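Local coordinates for serine-repeat antigen protein (PDB 2WBF) that belongs to the papain protease family and is a protease-like malaria antigen with a noncanonical active site, its enzymatic role being uncertain, at residues Q24-G29 and I222-W227; T142-E147 and V255-V260. All coordinates share one frame; numbering follows the deposited sequence.

How the contacts relate
The two contacts are separate pieces of one papain-like fold, on opposite sides of the chain's centre; their own centres lie 20 Å apart and their nearest atoms about 9 Å, so they do not touch. Contact 1, where the loop before helix 34-49 meets the end of strand 217-224, probably belongs to the active-site region, since Gln28 and Asn225 stand at the positions of papain's oxyanion-hole glutamine and active-site asparagine. Contact 2 pairs strand 141-145 with strand 254-261 and ends beside a bound calcium ion. Both reach the same mixed sheet. Along the chain their segments alternate: 142-147 falls between 24-29 and 222-227, whereas 255-260 follows both.

Contact 1 of 2, residues Q24-G29 and I222-W227; sequences QVEDQG and IVRNSW. With DMS (dimethyl sulfoxide), chain F.
Gln28 and Ser226 meet in what is, by family resemblance, the active-site region of the papain-like fold, Gln28 at the position of the oxyanion-hole glutamine and Asn225-Ser226-Trp227 matching the Asn-Ser-Trp motif. Gln28 N donates to Ser226 O (2.9 Å, 169° at the hydrogen), holding the main chain next to the single Asp27-Trp227 backbone bridge. With CG between the backbone N and the carbonyl carbon (chi1 68°) and the chain extended beyond, OE1 is carried to the hydroxyl and accepts from Ser226 OG at 2.7 Å. The same OE1 meets the edge of the Trp227 ring, the amide plane turned 62° from the indole. Asn225 ND2 sits over one indole face, toward its rim, while Asn225 OD1 bonds His200, consistent with the papain His-Asn pair.

Asp27 N donates to the oxygen of a dimethyl sulfoxide, probably from the crystallisation liquor, at 2.9 Å. Arg224 reaches out as an extended chain, and its NH2 meets Gln24 O at 2.8 Å from above the carbonyl plane. Glu26 OE2, salt-bridged to Lys40 and Lys56, stays 4.7 Å from Arg224 NH2, bridged by a water whose bond to NH2 is weak. Two bonds, OE1 from Ser226 OG and NE2 to Cys31 O, should fix the flip and rotation of the Gln28 amide, consistent with the place of the family's oxyanion-hole glutamine.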
ATOM      1  N   GLN A  24      12.739   1.145   2.948  1.00 15.40           N
ATOM      2  CA  GLN A  24      13.056  -0.270   3.093  1.00 15.16           C
ATOM      3  C   GLN A  24      11.830  -1.090   3.504  1.00 12.29           C
ATOM      4  O   GLN A  24      10.907  -0.584   4.146  1.00 12.56           O
ATOM      5  CB  GLN A  24      14.178  -0.450   4.109  1.00 16.83           C
ATOM      6  CG  GLN A  24      15.521   0.189   3.665  1.00 25.02           C
ATOM      7  CD  GLN A  24      15.923  -0.193   2.237  1.00 85.95           C
ATOM      8  OE1 GLN A  24      16.059  -1.373   1.906  1.00 36.17           O
ATOM      9  NE2 GLN A  24      16.119   0.812   1.389  1.00 48.96           N
ATOM     10  N   VAL A  25      11.836  -2.367   3.132  1.00 12.18           N
ATOM     11  CA  VAL A  25      10.756  -3.269   3.502  1.00 11.75           C
ATOM     12  C   VAL A  25      10.704  -3.404   5.021  1.00 13.22           C
ATOM     13  O   VAL A  25      11.751  -3.413   5.689  1.00 15.23           O
ATOM     14  CB  VAL A  25      10.963  -4.643   2.822  1.00 14.83           C
ATOM     15  CG1 VAL A  25      10.029  -5.702   3.386  1.00 12.94           C
ATOM     16  CG2 VAL A  25      10.759  -4.499   1.307  1.00 11.85           C
ATOM     17  N   GLU A  26       9.485  -3.498   5.557  1.00 11.33           N
ATOM     18  CA  GLU A  26       9.268  -3.631   7.001  1.00 11.27           C
ATOM     19  C   GLU A  26       8.666  -4.994   7.322  1.00 11.07           C
ATOM     20  O   GLU A  26       8.183  -5.688   6.423  1.00 10.93           O
ATOM     21  CB  GLU A  26       8.365  -2.498   7.518  1.00 13.17           C
ATOM     22  CG  GLU A  26       8.995  -1.133   7.241  1.00 15.40           C
ATOM     23  CD  GLU A  26       8.318   0.014   7.958  1.00 14.49           C
ATOM     24  OE1 GLU A  26       7.823  -0.188   9.077  1.00 16.06           O
ATOM     25  OE2 GLU A  26       8.319   1.127   7.398  1.00 15.43           O
ATOM     26  N   ASP A  27       8.683  -5.350   8.608  1.00 11.09           N
ATOM     27  CA  ASP A  27       8.225  -6.662   9.065  1.00 10.99           C
ATOM     28  C   ASP A  27       7.198  -6.404  10.157  1.00 12.27           C
ATOM     29  O   ASP A  27       7.551  -5.939  11.259  1.00 11.95           O
ATOM     30  CB  ASP A  27       9.417  -7.467   9.625  1.00 11.23           C
ATOM     31  CG  ASP A  27       9.050  -8.865  10.065  1.00 14.04           C
ATOM     32  OD1 ASP A  27       7.860  -9.227  10.116  1.00 13.78           O
ATOM     33  OD2 ASP A  27       9.995  -9.623  10.370  1.00 14.84           O
ATOM     34  N   GLN A  28       5.940  -6.677   9.841  1.00 11.61           N
ATOM     35  CA  GLN A  28       4.831  -6.463  10.780  1.00 10.66           C
ATOM     36  C   GLN A  28       4.799  -7.497  11.906  1.00 10.78           C
ATOM     37  O   GLN A  28       4.041  -7.337  12.861  1.00 10.85           O
ATOM     38  CB  GLN A  28       3.491  -6.494  10.026  1.00 10.46           C
ATOM     39  CG  GLN A  28       3.132  -7.885   9.473  1.00 10.43           C
ATOM     40  CD  GLN A  28       1.845  -7.892   8.699  1.00 12.37           C
ATOM     41  OE1 GLN A  28       1.841  -7.601   7.501  1.00 11.91           O
ATOM     42  NE2 GLN A  28       0.741  -8.250   9.360  1.00 13.09           N
ATOM     43  N   GLY A  29       5.596  -8.564  11.808  1.00 10.91           N
ATOM     44  CA  GLY A  29       5.580  -9.589  12.851  1.00 11.53           C
ATOM     45  C   GLY A  29       4.226 -10.292  12.901  1.00 12.86           C
ATOM     46  O   GLY A  29       3.530 -10.415  11.889  1.00 13.97           O
ATOM     47  N   ILE A 222       4.306  -5.298  -9.660  1.00 12.40           N
ATOM     48  CA  ILE A 222       5.301  -5.452  -8.594  1.00 12.21           C
ATOM     49  C   ILE A 222       4.591  -5.074  -7.297  1.00 11.79           C
ATOM     50  O   ILE A 222       4.006  -3.995  -7.199  1.00 11.66           O
ATOM     51  CB  ILE A 222       6.522  -4.556  -8.809  1.00 12.36           C
ATOM     52  CG1 ILE A 222       7.177  -4.887 -10.154  1.00 12.84           C
ATOM     53  CG2 ILE A 222       7.545  -4.740  -7.709  1.00 12.24           C
ATOM     54  CD1 ILE A 222       8.272  -3.883 -10.541  1.00 15.72           C
ATOM     55  N   VAL A 223       4.605  -5.996  -6.339  1.00 11.64           N
ATOM     56  CA  VAL A 223       3.842  -5.852  -5.117  1.00 11.30           C
ATOM     57  C   VAL A 223       4.780  -5.899  -3.927  1.00 11.19           C
ATOM     58  O   VAL A 223       5.635  -6.796  -3.820  1.00 11.36           O
ATOM     59  CB  VAL A 223       2.776  -6.958  -4.986  1.00 14.84           C
ATOM     60  CG1 VAL A 223       1.974  -6.794  -3.671  1.00 12.22           C
ATOM     61  CG2 VAL A 223       1.833  -6.931  -6.198  1.00 13.95           C
ATOM     62  N   ARG A 224       4.600  -4.927  -3.034  1.00 10.96           N
ATOM     63  CA  ARG A 224       5.350  -4.853  -1.783  1.00 10.88           C
ATOM     64  C   ARG A 224       4.526  -5.443  -0.643  1.00 10.69           C
ATOM     65  O   ARG A 224       3.350  -5.100  -0.470  1.00 10.53           O
ATOM     66  CB  ARG A 224       5.674  -3.394  -1.473  1.00 10.82           C
ATOM     67  CG  ARG A 224       6.355  -3.128  -0.121  1.00 10.78           C
ATOM     68  CD  ARG A 224       6.534  -1.613   0.044  1.00 10.80           C
ATOM     69  NE  ARG A 224       6.900  -1.151   1.390  1.00 12.74           N
ATOM     70  CZ  ARG A 224       8.133  -0.801   1.762  1.00 11.18           C
ATOM     71  NH1 ARG A 224       9.168  -0.948   0.944  1.00 11.24           N
ATOM     72  NH2 ARG A 224       8.349  -0.317   2.973  1.00 11.01           N
ATOM     73  N   ASN A 225       5.151  -6.320   0.137  1.00 10.77           N
ATOM     74  CA  ASN A 225       4.543  -6.905   1.327  1.00 10.67           C
ATOM     75  C   ASN A 225       5.261  -6.376   2.572  1.00 10.66           C
ATOM     76  O   ASN A 225       6.296  -5.721   2.459  1.00 10.75           O
ATOM     77  CB  ASN A 225       4.656  -8.436   1.259  1.00 10.89           C
ATOM     78  CG  ASN A 225       3.561  -9.157   2.033  1.00 12.40           C
ATOM     79  OD1 ASN A 225       2.772  -8.552   2.765  1.00 11.55           O
ATOM     80  ND2 ASN A 225       3.547 -10.480   1.907  1.00 13.61           N
ATOM     81  N   SER A 226       4.722  -6.698   3.750  1.00 10.60           N
ATOM     82  CA  SER A 226       5.259  -6.199   5.016  1.00 10.63           C
ATOM     83  C   SER A 226       5.602  -7.387   5.920  1.00 10.83           C
ATOM     84  O   SER A 226       5.352  -7.371   7.133  1.00 10.86           O
ATOM     85  CB  SER A 226       4.251  -5.262   5.688  1.00 10.44           C
ATOM     86  OG  SER A 226       2.941  -5.845   5.716  1.00 10.34           O
ATOM     87  N   TRP A 227       6.181  -8.414   5.306  1.00 11.04           N
ATOM     88  CA  TRP A 227       6.639  -9.599   6.045  1.00 11.34           C
ATOM     89  C   TRP A 227       8.160  -9.670   6.112  1.00 11.87           C
ATOM     90  O   TRP A 227       8.737 -10.752   6.284  1.00 11.96           O
ATOM     91  CB  TRP A 227       6.068 -10.881   5.411  1.00 11.48           C
ATOM     92  CG  TRP A 227       4.579 -10.986   5.542  1.00 11.30           C
ATOM     93  CD1 TRP A 227       3.764 -10.230   6.335  1.00 11.07           C
ATOM     94  CD2 TRP A 227       3.724 -11.918   4.852  1.00 14.81           C
ATOM     95  NE1 TRP A 227       2.445 -10.645   6.181  1.00 11.81           N
ATOM     96  CE2 TRP A 227       2.404 -11.671   5.272  1.00 13.83           C
ATOM     97  CE3 TRP A 227       3.958 -12.936   3.915  1.00 19.14           C
ATOM     98  CZ2 TRP A 227       1.309 -12.406   4.789  1.00 14.51           C
ATOM     99  CZ3 TRP A 227       2.871 -13.663   3.430  1.00 18.71           C
ATOM    100  CH2 TRP A 227       1.565 -13.386   3.858  1.00 12.38           C
TER
HETATM  101  S   DMS F1832      10.352  -2.796  11.289  1.00 26.99           S
HETATM  102  O   DMS F1832      10.533  -3.703  10.127  1.00 19.66           O
HETATM  103  C1  DMS F1832       8.576  -2.603  11.561  1.00 21.59           C
HETATM  104  C2  DMS F1832      10.961  -1.131  10.860  1.00 32.80           C
HETATM  105  O   HOH W   1       6.982   1.533   4.950  1.00 12.37           O
HETATM  106  O   HOH W   2       7.284  -3.486   3.766  1.00 14.14           O

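Contact 2 of 2, residues T142-E147 and V255-V260; sequences TAYESE and VVIFNV. With CA (calcium ion), chain J.
Tyr144 and Val255 face the same side of an antiparallel ladder in the beta-rich domain of the papain-like fold, where strand 141-145 runs against strand 254-261. The axes of the two short segments approach to 4.8 Å with their directions 164° apart. Thr142 with Ile257 and Tyr144 with Val255 are hydrogen-bonded pairs, each closed by two reciprocal backbone bonds, such as Tyr144 N to Val255 O at 3.0 Å. Ala143 with Val256 is the non-hydrogen-bonded pair between them.

On the face bearing Tyr144, the ring is met at its edge, near its own plane. Val255 CG2 lies 4.0 Å from Tyr144 CD1, and Ile257 CD1 comes 4.1 Å from Tyr144 CE1. Both aliphatic chains cross the tyrosine obliquely. Val255 CG2 gets there by standing between its backbone N and carbonyl carbon, while CG1 takes the place anti to the carbonyl carbon. Helix 153-167 packs on this face, Ile159 touching Tyr144 and Ile160 touching Val255. The reverse face carries Ala143 CB against Val256 CG2, with Pro80 and Ile171 touching Val256.

Further along, Asn259 turns toward the neighbouring strand and crosses Thr142 at about a right angle. Its ND2 donates to Thr142 OG1 at 3.1 Å, nearly straight at 170°, and the hydroxyl oxygen lies in the amide plane, only 5° out of it. This side-chain bond adds to the pairing beside Thr142, while the Asn259 backbone bonds to that of Gly140. At the far end of segment 142-147, Glu147 grips the calcium ion with both carboxylate oxygens, OE1 at 2.6 Å and OE2 at 2.5 Å; two waters and Asp196 O also bind the metal.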
ATOM      1  N   THR A 142     -10.380   6.718  -2.278  1.00 12.19           N
ATOM      2  CA  THR A 142     -11.170   6.174  -3.370  1.00 12.38           C
ATOM      3  C   THR A 142     -10.781   4.716  -3.509  1.00 13.89           C
ATOM      4  O   THR A 142      -9.592   4.403  -3.528  1.00 13.88           O
ATOM      5  CB  THR A 142     -10.862   6.887  -4.683  1.00 18.60           C
ATOM      6  OG1 THR A 142     -11.092   8.290  -4.525  1.00 20.77           O
ATOM      7  CG2 THR A 142     -11.760   6.352  -5.789  1.00 18.44           C
ATOM      8  N   ALA A 143     -11.771   3.831  -3.624  1.00 12.69           N
ATOM      9  CA  ALA A 143     -11.519   2.389  -3.744  1.00 13.10           C
ATOM     10  C   ALA A 143     -12.112   1.855  -5.057  1.00 16.61           C
ATOM     11  O   ALA A 143     -13.168   2.304  -5.490  1.00 15.41           O
ATOM     12  CB  ALA A 143     -12.118   1.653  -2.562  1.00 17.18           C
ATOM     13  N   TYR A 144     -11.415   0.905  -5.675  1.00 12.06           N
ATOM     14  CA  TYR A 144     -11.866   0.250  -6.895  1.00 12.38           C
ATOM     15  C   TYR A 144     -11.736  -1.243  -6.690  1.00 14.89           C
ATOM     16  O   TYR A 144     -10.750  -1.702  -6.104  1.00 13.32           O
ATOM     17  CB  TYR A 144     -10.978   0.642  -8.062  1.00 12.73           C
ATOM     18  CG  TYR A 144     -10.938   2.116  -8.361  1.00 17.28           C
ATOM     19  CD1 TYR A 144      -9.889   2.899  -7.897  1.00 19.14           C
ATOM     20  CD2 TYR A 144     -11.931   2.718  -9.127  1.00 22.68           C
ATOM     21  CE1 TYR A 144      -9.827   4.241  -8.180  1.00 23.56           C
ATOM     22  CE2 TYR A 144     -11.876   4.067  -9.416  1.00 24.59           C
ATOM     23  CZ  TYR A 144     -10.820   4.817  -8.938  1.00 22.68           C
ATOM     24  OH  TYR A 144     -10.744   6.157  -9.218  1.00 31.14           O
ATOM     25  N   GLU A 145     -12.721  -2.008  -7.158  1.00 12.65           N
ATOM     26  CA  GLU A 145     -12.689  -3.464  -6.989  1.00 14.80           C
ATOM     27  C   GLU A 145     -12.527  -4.174  -8.330  1.00 12.81           C
ATOM     28  O   GLU A 145     -13.205  -3.835  -9.285  1.00 13.56           O
ATOM     29  CB  GLU A 145     -13.983  -3.944  -6.324  1.00 12.55           C
ATOM     30  CG  GLU A 145     -14.193  -3.413  -4.905  1.00 12.24           C
ATOM     31  CD  GLU A 145     -14.699  -1.986  -4.866  1.00 12.35           C
ATOM     32  OE1 GLU A 145     -15.679  -1.684  -5.592  1.00 13.62           O
ATOM     33  OE2 GLU A 145     -14.129  -1.169  -4.106  1.00 12.46           O
ATOM     34  N   SER A 146     -11.637  -5.159  -8.401  1.00 12.71           N
ATOM     35  CA  SER A 146     -11.467  -5.901  -9.655  1.00 13.12           C
ATOM     36  C   SER A 146     -12.768  -6.590 -10.092  1.00 14.22           C
ATOM     37  O   SER A 146     -13.052  -6.679 -11.287  1.00 15.62           O
ATOM     38  CB  SER A 146     -10.336  -6.921  -9.552  1.00 14.62           C
ATOM     39  OG  SER A 146     -10.602  -7.894  -8.568  1.00 13.44           O
ATOM     40  N   GLU A 147     -13.575  -7.057  -9.147  1.00 13.48           N
ATOM     41  CA  GLU A 147     -14.843  -7.706  -9.527  1.00 13.96           C
ATOM     42  C   GLU A 147     -15.781  -6.741 -10.268  1.00 16.17           C
ATOM     43  O   GLU A 147     -16.532  -7.164 -11.143  1.00 23.99           O
ATOM     44  CB  GLU A 147     -15.541  -8.325  -8.318  1.00 14.88           C
ATOM     45  CG  GLU A 147     -14.833  -9.587  -7.767  1.00 18.67           C
ATOM     46  CD  GLU A 147     -15.357 -10.055  -6.407  1.00 25.70           C
ATOM     47  OE1 GLU A 147     -16.430 -10.687  -6.351  1.00 28.32           O
ATOM     48  OE2 GLU A 147     -14.678  -9.813  -5.390  1.00 23.65           O
ATOM     49  N   VAL A 255      -8.157  -1.911  -4.886  1.00 11.26           N
ATOM     50  CA  VAL A 255      -7.102  -0.940  -4.598  1.00 11.12           C
ATOM     51  C   VAL A 255      -7.728   0.286  -3.953  1.00 11.13           C
ATOM     52  O   VAL A 255      -8.905   0.582  -4.152  1.00 11.33           O
ATOM     53  CB  VAL A 255      -6.299  -0.525  -5.854  1.00 11.34           C
ATOM     54  CG1 VAL A 255      -5.520  -1.728  -6.407  1.00 11.36           C
ATOM     55  CG2 VAL A 255      -7.217   0.069  -6.926  1.00 12.75           C
ATOM     56  N   VAL A 256      -6.915   0.987  -3.176  1.00 10.97           N
ATOM     57  CA  VAL A 256      -7.344   2.180  -2.470  1.00 11.02           C
ATOM     58  C   VAL A 256      -6.273   3.229  -2.670  1.00 11.99           C
ATOM     59  O   VAL A 256      -5.069   2.949  -2.584  1.00 10.97           O
ATOM     60  CB  VAL A 256      -7.533   1.913  -0.951  1.00 10.78           C
ATOM     61  CG1 VAL A 256      -7.878   3.211  -0.210  1.00 10.90           C
ATOM     62  CG2 VAL A 256      -8.613   0.846  -0.729  1.00 11.84           C
ATOM     63  N   ILE A 257      -6.730   4.448  -2.933  1.00 11.39           N
ATOM     64  CA  ILE A 257      -5.857   5.594  -3.096  1.00 11.58           C
ATOM     65  C   ILE A 257      -6.277   6.644  -2.077  1.00 11.68           C
ATOM     66  O   ILE A 257      -7.457   6.771  -1.786  1.00 14.26           O
ATOM     67  CB  ILE A 257      -5.995   6.174  -4.526  1.00 15.18           C
ATOM     68  CG1 ILE A 257      -5.408   5.176  -5.531  1.00 19.55           C
ATOM     69  CG2 ILE A 257      -5.293   7.507  -4.658  1.00 28.14           C
ATOM     70  CD1 ILE A 257      -6.405   4.133  -5.985  1.00 29.45           C
ATOM     71  N   PHE A 258      -5.300   7.364  -1.523  1.00 11.71           N
ATOM     72  CA  PHE A 258      -5.587   8.461  -0.628  1.00 11.91           C
ATOM     73  C   PHE A 258      -5.581   9.781  -1.390  1.00 13.10           C
ATOM     74  O   PHE A 258      -4.701  10.039  -2.224  1.00 13.58           O
ATOM     75  CB  PHE A 258      -4.564   8.546   0.513  1.00 11.76           C
ATOM     76  CG  PHE A 258      -4.667   7.451   1.536  1.00 11.37           C
ATOM     77  CD1 PHE A 258      -5.846   6.721   1.719  1.00 11.43           C
ATOM     78  CD2 PHE A 258      -3.579   7.188   2.358  1.00 11.22           C
ATOM     79  CE1 PHE A 258      -5.925   5.742   2.683  1.00 11.93           C
ATOM     80  CE2 PHE A 258      -3.650   6.194   3.329  1.00 10.94           C
ATOM     81  CZ  PHE A 258      -4.819   5.475   3.498  1.00 13.80           C
ATOM     82  N   ASN A 259      -6.572  10.617  -1.100  1.00 13.47           N
ATOM     83  CA  ASN A 259      -6.670  11.922  -1.739  1.00 13.76           C
ATOM     84  C   ASN A 259      -6.215  12.980  -0.745  1.00 17.72           C
ATOM     85  O   ASN A 259      -6.923  13.297   0.204  1.00 16.13           O
ATOM     86  CB  ASN A 259      -8.107  12.158  -2.198  1.00 14.95           C
ATOM     87  CG  ASN A 259      -8.611  11.035  -3.064  1.00 16.60           C
ATOM     88  OD1 ASN A 259      -7.931  10.614  -4.013  1.00 19.65           O
ATOM     89  ND2 ASN A 259      -9.770  10.498  -2.720  1.00 16.03           N
ATOM     90  N   VAL A 260      -5.009  13.494  -0.957  1.00 19.68           N
ATOM     91  CA  VAL A 260      -4.413  14.415  -0.005  1.00 25.31           C
ATOM     92  C   VAL A 260      -3.831  15.632  -0.709  1.00 26.27           C
ATOM     93  O   VAL A 260      -3.495  15.590  -1.894  1.00 26.09           O
ATOM     94  CB  VAL A 260      -3.310  13.730   0.842  1.00 30.47           C
ATOM     95  CG1 VAL A 260      -3.833  12.453   1.473  1.00 27.62           C
ATOM     96  CG2 VAL A 260      -2.082  13.439  -0.001  1.00 31.68           C
TER
HETATM   97 CA    CA J1836     -16.314 -10.736  -3.716  0.78 14.17          CA
HETATM   98  O   HOH W   3     -18.537  -9.950  -4.484  1.00 19.65           O
HETATM   99  O   HOH W   4     -15.835  -8.649  -2.663  1.00 14.64           O